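Local atomic coordinates of 3-hydroxyisobutyrate dehydrogenase family protein (Geobacter sulfurreducens, PDB entry 3PDU), a protein that probably reduces succinic semialdehyde to gamma-hydroxybutyrate with an NADP cofactor, as a member of the beta-hydroxyacid dehydrogenase family. Residues T3-L9 with F25-N31; P15-N19 with A128-L133; D59-L65 with R89-S95. All blocks are in the same frame, centred on the assembly; numbering follows the deposited sequence.

Contact 1. Residues T3-L9 with F25-N31; sequences TYGFLGL and FDVTVWN. With NAP (NADP nicotinamide-adenine-dinucleotide phosphate), chain I.
Tyr4, Phe6 and Gly8 alternate with Thr28 and Trp30 in a ladder of parallel backbone bonds, joining the two strands of a Rossmann-type beta-alpha-beta unit whose crossover is helix 13-23. The axes of strands 4-7 and 27-30 come within 4.6 Å, and five N-H...O bonds, from Tyr4 N to Asp26 O through to Gly8 N to Trp30 O, fix the register. At the start of the ladder the rings of Tyr4 and Phe25 form a T-shaped pair, the Tyr4 edge directed at the Phe25 face, with centroids 4.9 Å apart and planes at 61°. On the sheet face of Leu7 and Trp30, Leu7 CD2 lies 3.9 Å from Trp30 CB, while Leu7 CB meets the indole at its edge. The indole's CH2 in turn approaches the adenine carbon C2A of NADP to 3.9 Å.

Asn31 follows directly on strand 27-30, and its side chain can be followed outward. Asn31 CB sits 4.2 Å from Leu9 CD1. With CG anti to the backbone N (chi1 -167°), the amide turns across to the loop at Gly8 and Leu9, the start of a probable GxGxxG turn. Asn31 OD1 accepts from Leu9 N at 2.8 Å, the donor standing above the carbonyl plane, and also takes the ribose hydroxyl O3B of NADP. ND2 gives one bond to Asn33 O, so protein and cofactor together fix the amide's rotation. Its bond to the cofactor runs from Asn31 ND2 to the 2'-phosphate oxygen O3X, 2.8 Å long and nearly straight at 168°.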
loop_
_atom_site.group_PDB
_atom_site.type_symbol
_atom_site.label_atom_id
_atom_site.label_comp_id
_atom_site.label_asym_id
_atom_site.label_seq_id
_atom_site.Cartn_x
_atom_site.Cartn_y
_atom_site.Cartn_z
ATOM N N THR A 3 41.347 25.970 -9.160
ATOM C CA THR A 3 40.719 25.515 -10.408
ATOM C C THR A 3 39.673 24.438 -10.137
ATOM O O THR A 3 39.787 23.674 -9.174
ATOM C CB THR A 3 41.754 24.943 -11.385
ATOM O OG1 THR A 3 42.397 23.816 -10.780
ATOM C CG2 THR A 3 42.794 26.005 -11.752
ATOM N N TYR A 4 38.664 24.369 -11.000
ATOM C CA TYR A 4 37.517 23.504 -10.767
ATOM C C TYR A 4 37.335 22.436 -11.835
ATOM O O TYR A 4 37.585 22.679 -13.023
ATOM C CB TYR A 4 36.239 24.345 -10.674
ATOM C CG TYR A 4 36.084 25.043 -9.352
ATOM C CD1 TYR A 4 35.444 24.409 -8.302
ATOM C CD2 TYR A 4 36.588 26.318 -9.144
ATOM C CE1 TYR A 4 35.290 25.020 -7.086
ATOM C CE2 TYR A 4 36.441 26.949 -7.911
ATOM C CZ TYR A 4 35.783 26.280 -6.889
ATOM O OH TYR A 4 35.607 26.852 -5.648
ATOM N N GLY A 5 36.910 21.253 -11.395
ATOM C CA GLY A 5 36.543 20.156 -12.278
ATOM C C GLY A 5 35.054 19.875 -12.136
ATOM O O GLY A 5 34.455 20.173 -11.104
ATOM N N PHE A 6 34.452 19.309 -13.174
ATOM C CA PHE A 6 33.042 18.952 -13.129
ATOM C C PHE A 6 32.768 17.690 -13.955
ATOM O O PHE A 6 33.045 17.641 -15.162
ATOM C CB PHE A 6 32.167 20.121 -13.608
ATOM C CG PHE A 6 30.767 20.075 -13.071
ATOM C CD1 PHE A 6 30.347 20.991 -12.112
ATOM C CD2 PHE A 6 29.879 19.098 -13.504
ATOM C CE1 PHE A 6 29.054 20.949 -11.614
ATOM C CE2 PHE A 6 28.591 19.040 -12.994
ATOM C CZ PHE A 6 28.177 19.967 -12.049
ATOM N N LEU A 7 32.243 16.667 -13.286
ATOM C CA LEU A 7 31.949 15.368 -13.905
ATOM C C LEU A 7 30.444 15.141 -13.946
ATOM O O LEU A 7 29.781 15.221 -12.911
ATOM C CB LEU A 7 32.581 14.237 -13.084
ATOM C CG LEU A 7 34.027 14.416 -12.614
ATOM C CD1 LEU A 7 34.481 13.218 -11.770
ATOM C CD2 LEU A 7 34.961 14.625 -13.807
ATOM N N GLY A 8 29.901 14.852 -15.126
ATOM C CA GLY A 8 28.479 14.558 -15.239
ATOM C C GLY A 8 27.703 15.780 -15.698
ATOM O O GLY A 8 27.319 16.629 -14.893
ATOM N N LEU A 9 27.492 15.885 -17.003
ATOM C CA LEU A 9 26.828 17.052 -17.577
ATOM C C LEU A 9 25.435 16.655 -18.026
ATOM O O LEU A 9 25.148 16.596 -19.220
ATOM C CB LEU A 9 27.639 17.588 -18.767
ATOM C CG LEU A 9 29.064 18.007 -18.369
ATOM C CD1 LEU A 9 29.897 18.356 -19.606
ATOM C CD2 LEU A 9 29.039 19.169 -17.375
ATOM N N PHE A 25 35.102 31.070 -13.089
ATOM C CA PHE A 25 36.062 30.040 -12.687
ATOM C C PHE A 25 36.684 29.332 -13.903
ATOM O O PHE A 25 36.085 29.287 -14.973
ATOM C CB PHE A 25 35.415 29.006 -11.755
ATOM C CG PHE A 25 34.858 29.602 -10.486
ATOM C CD1 PHE A 25 35.705 30.083 -9.502
ATOM C CD2 PHE A 25 33.485 29.686 -10.285
ATOM C CE1 PHE A 25 35.189 30.638 -8.330
ATOM C CE2 PHE A 25 32.964 30.241 -9.123
ATOM C CZ PHE A 25 33.814 30.720 -8.148
ATOM N N ASP A 26 37.897 28.814 -13.716
ATOM C CA ASP A 26 38.584 27.944 -14.676
ATOM C C ASP A 26 38.013 26.543 -14.476
ATOM O O ASP A 26 38.259 25.917 -13.443
ATOM C CB ASP A 26 40.089 27.977 -14.349
ATOM C CG ASP A 26 40.937 27.098 -15.263
ATOM O OD1 ASP A 26 40.443 26.101 -15.820
ATOM O OD2 ASP A 26 42.138 27.402 -15.396
ATOM N N VAL A 27 37.232 26.062 -15.445
ATOM C CA VAL A 27 36.497 24.807 -15.276
ATOM C C VAL A 27 36.929 23.763 -16.308
ATOM O O VAL A 27 37.011 24.055 -17.501
ATOM C CB VAL A 27 34.950 25.015 -15.366
ATOM C CG1 VAL A 27 34.206 23.705 -15.100
ATOM C CG2 VAL A 27 34.482 26.092 -14.372
ATOM N N THR A 28 37.203 22.552 -15.831
ATOM C CA THR A 28 37.470 21.412 -16.697
ATOM C C THR A 28 36.313 20.420 -16.580
ATOM O O THR A 28 35.930 20.046 -15.475
ATOM C CB THR A 28 38.770 20.726 -16.278
ATOM O OG1 THR A 28 39.848 21.659 -16.381
ATOM C CG2 THR A 28 39.074 19.533 -17.184
ATOM N N VAL A 29 35.756 19.989 -17.712
ATOM C CA VAL A 29 34.582 19.120 -17.680
ATOM C C VAL A 29 34.832 17.745 -18.290
ATOM O O VAL A 29 35.703 17.563 -19.146
ATOM C CB VAL A 29 33.355 19.757 -18.397
ATOM C CG1 VAL A 29 32.994 21.093 -17.764
ATOM C CG2 VAL A 29 33.638 19.936 -19.900
ATOM N N TRP A 30 34.051 16.779 -17.825
ATOM C CA TRP A 30 34.017 15.450 -18.416
ATOM C C TRP A 30 32.598 14.907 -18.333
ATOM O O TRP A 30 31.858 15.206 -17.389
ATOM C CB TRP A 30 34.995 14.505 -17.702
ATOM C CG TRP A 30 34.868 13.066 -18.136
ATOM C CD1 TRP A 30 35.520 12.463 -19.170
ATOM C CD2 TRP A 30 34.025 12.056 -17.549
ATOM N NE1 TRP A 30 35.133 11.136 -19.267
ATOM C CE2 TRP A 30 34.220 10.865 -18.283
ATOM C CE3 TRP A 30 33.124 12.048 -16.475
ATOM C CZ2 TRP A 30 33.552 9.673 -17.976
ATOM C CZ3 TRP A 30 32.457 10.855 -16.170
ATOM C CH2 TRP A 30 32.679 9.690 -16.919
ATOM N N ASN A 31 32.212 14.135 -19.342
ATOM C CA ASN A 31 30.953 13.399 -19.328
ATOM C C ASN A 31 31.152 12.092 -20.071
ATOM O O ASN A 31 31.828 12.066 -21.101
ATOM C CB ASN A 31 29.831 14.190 -20.009
ATOM C CG ASN A 31 28.447 13.601 -19.739
ATOM O OD1 ASN A 31 27.985 13.600 -18.601
ATOM N ND2 ASN A 31 27.777 13.113 -20.787
HETATM P PA NAP I . 20.563 12.980 -15.861
HETATM O O1A NAP I . 19.929 11.674 -16.109
HETATM O O2A NAP I . 20.175 14.023 -16.826
HETATM O O5B NAP I . 22.151 12.854 -15.791
HETATM C C5B NAP I . 22.835 11.782 -15.195
HETATM C C4B NAP I . 24.331 12.015 -15.406
HETATM O O4B NAP I . 25.044 10.895 -14.898
HETATM C C3B NAP I . 24.720 12.134 -16.886
HETATM O O3B NAP I . 25.841 12.997 -16.968
HETATM C C2B NAP I . 25.166 10.723 -17.233
HETATM O O2B NAP I . 26.124 10.606 -18.255
HETATM C C1B NAP I . 25.823 10.338 -15.924
HETATM N N9A NAP I . 25.935 8.886 -15.747
HETATM C C8A NAP I . 24.935 7.970 -15.564
HETATM N N7A NAP I . 25.521 6.750 -15.432
HETATM C C5A NAP I . 26.860 6.889 -15.511
HETATM C C6A NAP I . 27.907 5.983 -15.428
HETATM N N6A NAP I . 27.666 4.683 -15.224
HETATM N N1A NAP I . 29.194 6.450 -15.562
HETATM C C2A NAP I . 29.444 7.794 -15.761
HETATM N N3A NAP I . 28.397 8.687 -15.840
HETATM C C4A NAP I . 27.129 8.233 -15.716
HETATM O O3 NAP I . 20.176 13.346 -14.350
HETATM P PN NAP I . 20.094 14.720 -13.535
HETATM O O1N NAP I . 18.677 15.117 -13.471
HETATM O O2N NAP I . 21.171 15.623 -14.015
HETATM O O5D NAP I . 20.488 14.113 -12.099
HETATM C C5D NAP I . 21.815 14.015 -11.632
HETATM C C4D NAP I . 21.723 13.771 -10.131
HETATM O O4D NAP I . 21.098 14.878 -9.511
HETATM C C3D NAP I . 20.829 12.574 -9.826
HETATM O O3D NAP I . 21.330 11.948 -8.654
HETATM C C2D NAP I . 19.481 13.184 -9.504
HETATM O O2D NAP I . 18.692 12.361 -8.656
HETATM C C1D NAP I . 19.959 14.448 -8.800
HETATM N N1N NAP I . 19.018 15.568 -8.767
HETATM C C2N NAP I . 18.245 15.874 -9.852
HETATM C C3N NAP I . 17.375 16.968 -9.801
HETATM C C7N NAP I . 16.529 17.353 -10.993
HETATM O O7N NAP I . 15.430 18.183 -10.772
HETATM N N7N NAP I . 16.791 16.902 -12.222
HETATM C C4N NAP I . 17.316 17.738 -8.641
HETATM C C5N NAP I . 18.125 17.432 -7.546
HETATM C C6N NAP I . 18.986 16.344 -7.629
HETATM P P2B NAP I . 25.655 10.365 -19.777
HETATM O O1X NAP I . 26.809 9.657 -20.424
HETATM O O2X NAP I . 24.388 9.537 -19.785
HETATM O O3X NAP I . 25.378 11.685 -20.433
HETATM O O HOH W 1 39.982 23.610 -14.479
#

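Contact 2. Residues P15-N19 with A128-L133; sequences PMAAN and AEDGTL
Pro15 and Glu129 bring the two backbones nearest, their CA atoms 4.9 Å apart, where helix 13-23 of the Rossmann-type dinucleotide-binding unit meets the end of helix 125-130. From there the chains separate: Asn19 CA is 7.0 Å from Gly131 CA. Gly131 leaves helical geometry with a positive phi of 77°, and the chain turns back through Thr132 to place Leu133 beside the first helix again.

Close to the narrowest point the contact is apolar. Pro15 CB lies 3.8 Å from Glu129 CG and 4.1 Å from Ala128 CB, so the proline ring rests on the backbone and the CG methylene of Glu129, while the carboxylate OE2 goes to a salt bridge with Lys125. Farther along helix 13-23, the Asn19 amide reaches the carbonyls at the end of the other helix. Asn19 ND2 makes a weak bond to Glu129 O, 3.4 Å with an N-H...O angle of 147°, and lies 2.8 Å from Ala128 O. Water 2 adds weak links to Asn19 OD1 and Asp130 O.

On the buried side, Met16 crosses Leu133 at about a right angle. The bend at chi3 (72°) curls the thioether around one methyl: Leu133 CD1 is 4.0 Å from Met16 SD and 4.1 Å from Met16 CE.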
loop_
_atom_site.group_PDB
_atom_site.type_symbol
_atom_site.label_atom_id
_atom_site.label_comp_id
_atom_site.label_asym_id
_atom_site.label_seq_id
_atom_site.Cartn_x
_atom_site.Cartn_y
_atom_site.Cartn_z
ATOM N N PRO A 15 23.731 22.803 -16.507
ATOM C CA PRO A 15 23.480 24.168 -16.020
ATOM C C PRO A 15 24.396 24.544 -14.852
ATOM O O PRO A 15 24.808 25.699 -14.749
ATOM C CB PRO A 15 22.026 24.115 -15.527
ATOM C CG PRO A 15 21.418 22.934 -16.187
ATOM C CD PRO A 15 22.508 21.984 -16.575
ATOM N N MET A 16 24.701 23.586 -13.981
ATOM C CA MET A 16 25.568 23.853 -12.836
ATOM C C MET A 16 26.983 24.153 -13.307
ATOM O O MET A 16 27.587 25.143 -12.883
ATOM C CB MET A 16 25.574 22.673 -11.846
ATOM C CG MET A 16 24.249 22.506 -11.108
ATOM S SD MET A 16 24.127 20.892 -10.327
ATOM C CE MET A 16 25.286 21.004 -8.954
ATOM N N ALA A 17 27.509 23.312 -14.196
ATOM C CA ALA A 17 28.839 23.563 -14.743
ATOM C C ALA A 17 28.876 24.917 -15.464
ATOM O O ALA A 17 29.842 25.672 -15.331
ATOM C CB ALA A 17 29.268 22.425 -15.682
ATOM N N ALA A 18 27.813 25.229 -16.200
ATOM C CA ALA A 18 27.732 26.489 -16.942
ATOM C C ALA A 18 27.745 27.697 -15.999
ATOM O O ALA A 18 28.343 28.731 -16.309
ATOM C CB ALA A 18 26.485 26.514 -17.820
ATOM N N ASN A 19 27.069 27.570 -14.859
ATOM C CA ASN A 19 27.104 28.624 -13.852
ATOM C C ASN A 19 28.519 28.923 -13.342
ATOM O O ASN A 19 28.861 30.077 -13.100
ATOM C CB ASN A 19 26.177 28.286 -12.684
ATOM C CG ASN A 19 24.735 28.596 -12.994
ATOM O OD1 ASN A 19 24.450 29.342 -13.928
ATOM N ND2 ASN A 19 23.814 28.035 -12.215
ATOM N N ALA A 128 18.691 24.882 -10.930
ATOM C CA ALA A 128 20.057 24.605 -11.332
ATOM C C ALA A 128 20.518 25.688 -12.304
ATOM O O ALA A 128 21.606 26.246 -12.150
ATOM C CB ALA A 128 20.169 23.230 -11.964
ATOM N N GLU A 129 19.674 25.998 -13.286
ATOM C CA GLU A 129 19.980 27.047 -14.261
ATOM C C GLU A 129 20.177 28.400 -13.589
ATOM O O GLU A 129 21.116 29.132 -13.911
ATOM C CB GLU A 129 18.867 27.155 -15.316
ATOM C CG GLU A 129 18.832 26.005 -16.311
ATOM C CD GLU A 129 17.509 25.917 -17.070
ATOM O OE1 GLU A 129 16.574 26.687 -16.759
ATOM O OE2 GLU A 129 17.405 25.072 -17.981
ATOM N N ASP A 130 19.289 28.726 -12.652
ATOM C CA ASP A 130 19.272 30.041 -12.018
ATOM C C ASP A 130 20.299 30.199 -10.900
ATOM O O ASP A 130 20.529 31.308 -10.435
ATOM C CB ASP A 130 17.891 30.333 -11.420
ATOM C CG ASP A 130 16.800 30.486 -12.475
ATOM O OD1 ASP A 130 17.120 30.568 -13.674
ATOM O OD2 ASP A 130 15.612 30.525 -12.092
ATOM N N GLY A 131 20.869 29.091 -10.435
ATOM C CA GLY A 131 21.775 29.136 -9.300
ATOM C C GLY A 131 21.048 29.278 -7.967
ATOM O O GLY A 131 21.567 29.879 -7.027
ATOM N N THR A 132 19.851 28.714 -7.862
ATOM C CA THR A 132 19.084 28.872 -6.635
ATOM C C THR A 132 18.844 27.532 -5.923
ATOM O O THR A 132 17.837 27.346 -5.243
ATOM C CB THR A 132 17.768 29.590 -6.905
ATOM O OG1 THR A 132 16.996 28.844 -7.864
ATOM C CG2 THR A 132 18.057 31.003 -7.473
ATOM N N LEU A 133 19.789 26.611 -6.076
ATOM C CA LEU A 133 19.726 25.304 -5.417
ATOM C C LEU A 133 19.884 25.449 -3.903
ATOM O O LEU A 133 20.460 26.423 -3.427
ATOM C CB LEU A 133 20.851 24.403 -5.939
ATOM C CG LEU A 133 20.805 24.053 -7.426
ATOM C CD1 LEU A 133 22.094 23.315 -7.848
ATOM C CD2 LEU A 133 19.568 23.212 -7.758
HETATM O O HOH W 2 22.794 31.759 -12.383
#

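Contact 3. Residues D59-L65 with R89-S95; sequences DITIAML and RGYIDMS. With NAP (NADP nicotinamide-adenine-dinucleotide phosphate), chain I.
Ile60 and Ile62 pack against Ile92 on one face of a parallel strand pair, 60-63 with 90-93, which belongs to a second beta-alpha-beta unit of the Rossmann-type sheet, with helix 68-76 in its crossover. This face is close-packed. Ile60 CG2 touches Ile92 CD1 at 3.7 Å, Ile62 runs alongside Ile92, and Ile62 CG2 meets the thioether SD of Met94 at 3.5 Å. The other face is also closely packed: with CG anti to the backbone N (chi1 -173°), the Tyr91 ring lies along the neighbouring strand, past Thr61 CG2, until Tyr91 OH stands 3.1 Å from Ala63 CB.

The beginning of the pair is looser. Gly90 N still bonds Asp59 O, but the side chains part: Asp59 OD2 accepts a hydrogen bond from Thr3 N, and Arg89 bonds the carbonyls of Cys55 and Gly84, leaving Asp59 OD1 and Arg89 NE 6.7 Å apart. Water 3 bridges Thr61 OG1 and Gly90 O here.

At the carboxyl end polar side chains take over from the backbone ladder. Leu65 N donates to Ser95 OG at 2.7 Å, and that hydroxyl donates in turn to the syn lone pair of Asp93 OD1, 2.6 Å from Ser95 OG. The same OD1 of Asp93 accepts Ser95 N at 3.1 Å from above the carboxylate plane, 41° out of it, closing an Asx turn. With the carboxylate of Asp93 cut back to an alanine, Ser95 OG and N would probably lose their shared acceptor, and the hydroxyl would be free to turn away from Leu65 N.

Leu65 and Met64 line the NADP pocket, with Met64 CE against the nicotinamide ribose oxygen O4D. The chain of bonds from Asp93 OD1 through Ser95 OG to Leu65 N is consistent with Asp93 helping, at second hand, to hold the loop that lies against the cofactor.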
loop_
_atom_site.group_PDB
_atom_site.type_symbol
_atom_site.label_atom_id
_atom_site.label_comp_id
_atom_site.label_asym_id
_atom_site.label_seq_id
_atom_site.Cartn_x
_atom_site.Cartn_y
_atom_site.Cartn_z
ATOM N N ASP A 59 41.823 21.636 -8.441
ATOM C CA ASP A 59 41.849 21.756 -6.981
ATOM C C ASP A 59 40.571 21.229 -6.347
ATOM O O ASP A 59 40.597 20.668 -5.255
ATOM C CB ASP A 59 42.070 23.211 -6.554
ATOM C CG ASP A 59 43.419 23.731 -6.980
ATOM O OD1 ASP A 59 44.446 23.118 -6.602
ATOM O OD2 ASP A 59 43.454 24.736 -7.710
ATOM N N ILE A 60 39.449 21.436 -7.028
ATOM C CA ILE A 60 38.161 20.989 -6.519
ATOM C C ILE A 60 37.342 20.455 -7.674
ATOM O O ILE A 60 37.083 21.175 -8.646
ATOM C CB ILE A 60 37.369 22.140 -5.849
ATOM C CG1 ILE A 60 38.152 22.728 -4.665
ATOM C CG2 ILE A 60 35.983 21.660 -5.414
ATOM C CD1 ILE A 60 37.404 23.844 -3.948
ATOM N N THR A 61 36.953 19.192 -7.581
ATOM C CA THR A 61 36.140 18.580 -8.617
ATOM C C THR A 61 34.776 18.226 -8.065
ATOM O O THR A 61 34.656 17.597 -7.008
ATOM C CB THR A 61 36.792 17.309 -9.171
ATOM O OG1 THR A 61 38.025 17.657 -9.813
ATOM C CG2 THR A 61 35.850 16.614 -10.178
ATOM N N ILE A 62 33.752 18.649 -8.793
ATOM C CA ILE A 62 32.365 18.382 -8.438
ATOM C C ILE A 62 31.805 17.301 -9.361
ATOM O O ILE A 62 32.155 17.256 -10.547
ATOM C CB ILE A 62 31.545 19.662 -8.607
ATOM C CG1 ILE A 62 31.960 20.698 -7.558
ATOM C CG2 ILE A 62 30.057 19.380 -8.521
ATOM C CD1 ILE A 62 31.274 22.056 -7.757
ATOM N N ALA A 63 30.964 16.420 -8.820
ATOM C CA ALA A 63 30.304 15.401 -9.636
ATOM C C ALA A 63 28.778 15.493 -9.507
ATOM O O ALA A 63 28.242 15.762 -8.438
ATOM C CB ALA A 63 30.798 13.994 -9.252
ATOM N N MET A 64 28.073 15.279 -10.611
ATOM C CA MET A 64 26.612 15.337 -10.582
ATOM C C MET A 64 26.082 14.184 -11.427
ATOM O O MET A 64 25.758 14.359 -12.598
ATOM C CB MET A 64 26.114 16.684 -11.108
ATOM C CG MET A 64 24.640 16.954 -10.830
ATOM S SD MET A 64 24.290 16.769 -9.071
ATOM C CE MET A 64 22.701 17.562 -8.929
ATOM N N LEU A 65 26.012 13.003 -10.823
ATOM C CA LEU A 65 25.791 11.760 -11.568
ATOM C C LEU A 65 24.439 11.144 -11.232
ATOM O O LEU A 65 23.818 11.513 -10.244
ATOM C CB LEU A 65 26.917 10.762 -11.270
ATOM C CG LEU A 65 28.315 11.291 -11.609
ATOM C CD1 LEU A 65 29.416 10.436 -10.981
ATOM C CD2 LEU A 65 28.501 11.402 -13.131
ATOM N N ARG A 89 43.651 17.596 -2.853
ATOM C CA ARG A 89 42.645 18.045 -3.816
ATOM C C ARG A 89 41.266 17.524 -3.403
ATOM O O ARG A 89 41.152 16.454 -2.802
ATOM C CB ARG A 89 43.012 17.616 -5.240
ATOM C CG ARG A 89 44.300 18.270 -5.742
ATOM C CD ARG A 89 44.566 17.919 -7.187
ATOM N NE ARG A 89 44.919 16.513 -7.363
ATOM C CZ ARG A 89 46.110 15.997 -7.062
ATOM N NH1 ARG A 89 47.061 16.762 -6.539
ATOM N NH2 ARG A 89 46.344 14.713 -7.271
ATOM N N GLY A 90 40.224 18.284 -3.713
ATOM C CA GLY A 90 38.899 17.963 -3.207
ATOM C C GLY A 90 37.967 17.306 -4.209
ATOM O O GLY A 90 38.019 17.581 -5.410
ATOM N N TYR A 91 37.084 16.456 -3.702
ATOM C CA TYR A 91 36.047 15.848 -4.522
ATOM C C TYR A 91 34.718 16.100 -3.832
ATOM O O TYR A 91 34.554 15.748 -2.665
ATOM C CB TYR A 91 36.306 14.341 -4.668
ATOM C CG TYR A 91 35.379 13.649 -5.642
ATOM C CD1 TYR A 91 35.316 14.053 -6.962
ATOM C CD2 TYR A 91 34.569 12.586 -5.239
ATOM C CE1 TYR A 91 34.479 13.431 -7.865
ATOM C CE2 TYR A 91 33.720 11.947 -6.144
ATOM C CZ TYR A 91 33.685 12.383 -7.457
ATOM O OH TYR A 91 32.859 11.781 -8.382
ATOM N N ILE A 92 33.797 16.768 -4.524
ATOM C CA ILE A 92 32.496 17.095 -3.960
ATOM C C ILE A 92 31.437 16.389 -4.782
ATOM O O ILE A 92 31.160 16.777 -5.912
ATOM C CB ILE A 92 32.221 18.618 -3.982
ATOM C CG1 ILE A 92 33.308 19.369 -3.199
ATOM C CG2 ILE A 92 30.831 18.927 -3.435
ATOM C CD1 ILE A 92 33.146 20.878 -3.196
ATOM N N ASP A 93 30.860 15.334 -4.226
ATOM C CA ASP A 93 29.868 14.573 -4.975
ATOM C C ASP A 93 28.490 15.104 -4.645
ATOM O O ASP A 93 28.015 14.996 -3.510
ATOM C CB ASP A 93 29.988 13.069 -4.674
ATOM C CG ASP A 93 29.272 12.198 -5.717
ATOM O OD1 ASP A 93 28.517 12.743 -6.548
ATOM O OD2 ASP A 93 29.465 10.965 -5.702
ATOM N N MET A 94 27.855 15.707 -5.639
ATOM C CA MET A 94 26.552 16.329 -5.445
ATOM C C MET A 94 25.422 15.440 -5.958
ATOM O O MET A 94 24.251 15.835 -5.943
ATOM C CB MET A 94 26.534 17.706 -6.116
ATOM C CG MET A 94 27.632 18.616 -5.546
ATOM S SD MET A 94 27.600 20.324 -6.150
ATOM C CE MET A 94 26.367 21.058 -5.088
ATOM N N SER A 95 25.784 14.234 -6.403
ATOM C CA SER A 95 24.816 13.229 -6.849
ATOM C C SER A 95 23.900 12.804 -5.700
ATOM O O SER A 95 24.340 12.734 -4.549
ATOM C CB SER A 95 25.559 11.972 -7.334
ATOM O OG SER A 95 26.586 12.271 -8.259
HETATM P PA NAP I . 20.563 12.980 -15.861
HETATM O O1A NAP I . 19.929 11.674 -16.109
HETATM O O2A NAP I . 20.175 14.023 -16.826
HETATM O O5B NAP I . 22.151 12.854 -15.791
HETATM C C5B NAP I . 22.835 11.782 -15.195
HETATM C C4B NAP I . 24.331 12.015 -15.406
HETATM O O4B NAP I . 25.044 10.895 -14.898
HETATM C C3B NAP I . 24.720 12.134 -16.886
HETATM O O3B NAP I . 25.841 12.997 -16.968
HETATM C C2B NAP I . 25.166 10.723 -17.233
HETATM O O2B NAP I . 26.124 10.606 -18.255
HETATM C C1B NAP I . 25.823 10.338 -15.924
HETATM N N9A NAP I . 25.935 8.886 -15.747
HETATM C C8A NAP I . 24.935 7.970 -15.564
HETATM N N7A NAP I . 25.521 6.750 -15.432
HETATM C C5A NAP I . 26.860 6.889 -15.511
HETATM C C6A NAP I . 27.907 5.983 -15.428
HETATM N N6A NAP I . 27.666 4.683 -15.224
HETATM N N1A NAP I . 29.194 6.450 -15.562
HETATM C C2A NAP I . 29.444 7.794 -15.761
HETATM N N3A NAP I . 28.397 8.687 -15.840
HETATM C C4A NAP I . 27.129 8.233 -15.716
HETATM O O3 NAP I . 20.176 13.346 -14.350
HETATM P PN NAP I . 20.094 14.720 -13.535
HETATM O O1N NAP I . 18.677 15.117 -13.471
HETATM O O2N NAP I . 21.171 15.623 -14.015
HETATM O O5D NAP I . 20.488 14.113 -12.099
HETATM C C5D NAP I . 21.815 14.015 -11.632
HETATM C C4D NAP I . 21.723 13.771 -10.131
HETATM O O4D NAP I . 21.098 14.878 -9.511
HETATM C C3D NAP I . 20.829 12.574 -9.826
HETATM O O3D NAP I . 21.330 11.948 -8.654
HETATM C C2D NAP I . 19.481 13.184 -9.504
HETATM O O2D NAP I . 18.692 12.361 -8.656
HETATM C C1D NAP I . 19.959 14.448 -8.800
HETATM N N1N NAP I . 19.018 15.568 -8.767
HETATM C C2N NAP I . 18.245 15.874 -9.852
HETATM C C3N NAP I . 17.375 16.968 -9.801
HETATM C C7N NAP I . 16.529 17.353 -10.993
HETATM O O7N NAP I . 15.430 18.183 -10.772
HETATM N N7N NAP I . 16.791 16.902 -12.222
HETATM C C4N NAP I . 17.316 17.738 -8.641
HETATM C C5N NAP I . 18.125 17.432 -7.546
HETATM C C6N NAP I . 18.986 16.344 -7.629
HETATM P P2B NAP I . 25.655 10.365 -19.777
HETATM O O1X NAP I . 26.809 9.657 -20.424
HETATM O O2X NAP I . 24.388 9.537 -19.785
HETATM O O3X NAP I . 25.378 11.685 -20.433
HETATM O O HOH W 3 39.827 17.534 -7.796
#

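Overall arrangement
Contacts 1 and 3 are buried pairs of parallel strands in one sheet, joined where strands 4-7 and 60-63 lie side by side; Gly5 N to Ile60 O and Leu7 N to Ile62 O are probable hydrogen bonds. Both end at NADP, contact 1 with an asparagine amide and contact 3 with an aspartate-serine hydrogen-bond chain behind the lining residues. Contact 2 is smaller and partly exposed: it buries 275 Å² against more than 600 Å² for each strand pair, and sets one helix against the end of another and the loop after it, through apolar contacts and an amide facing helix-end carbonyls. Its helix 13-23 is the crossover of contact 1, with Phe6 against Met16 and Ala17, while Met16 CE also reaches Met94 SD of contact 3.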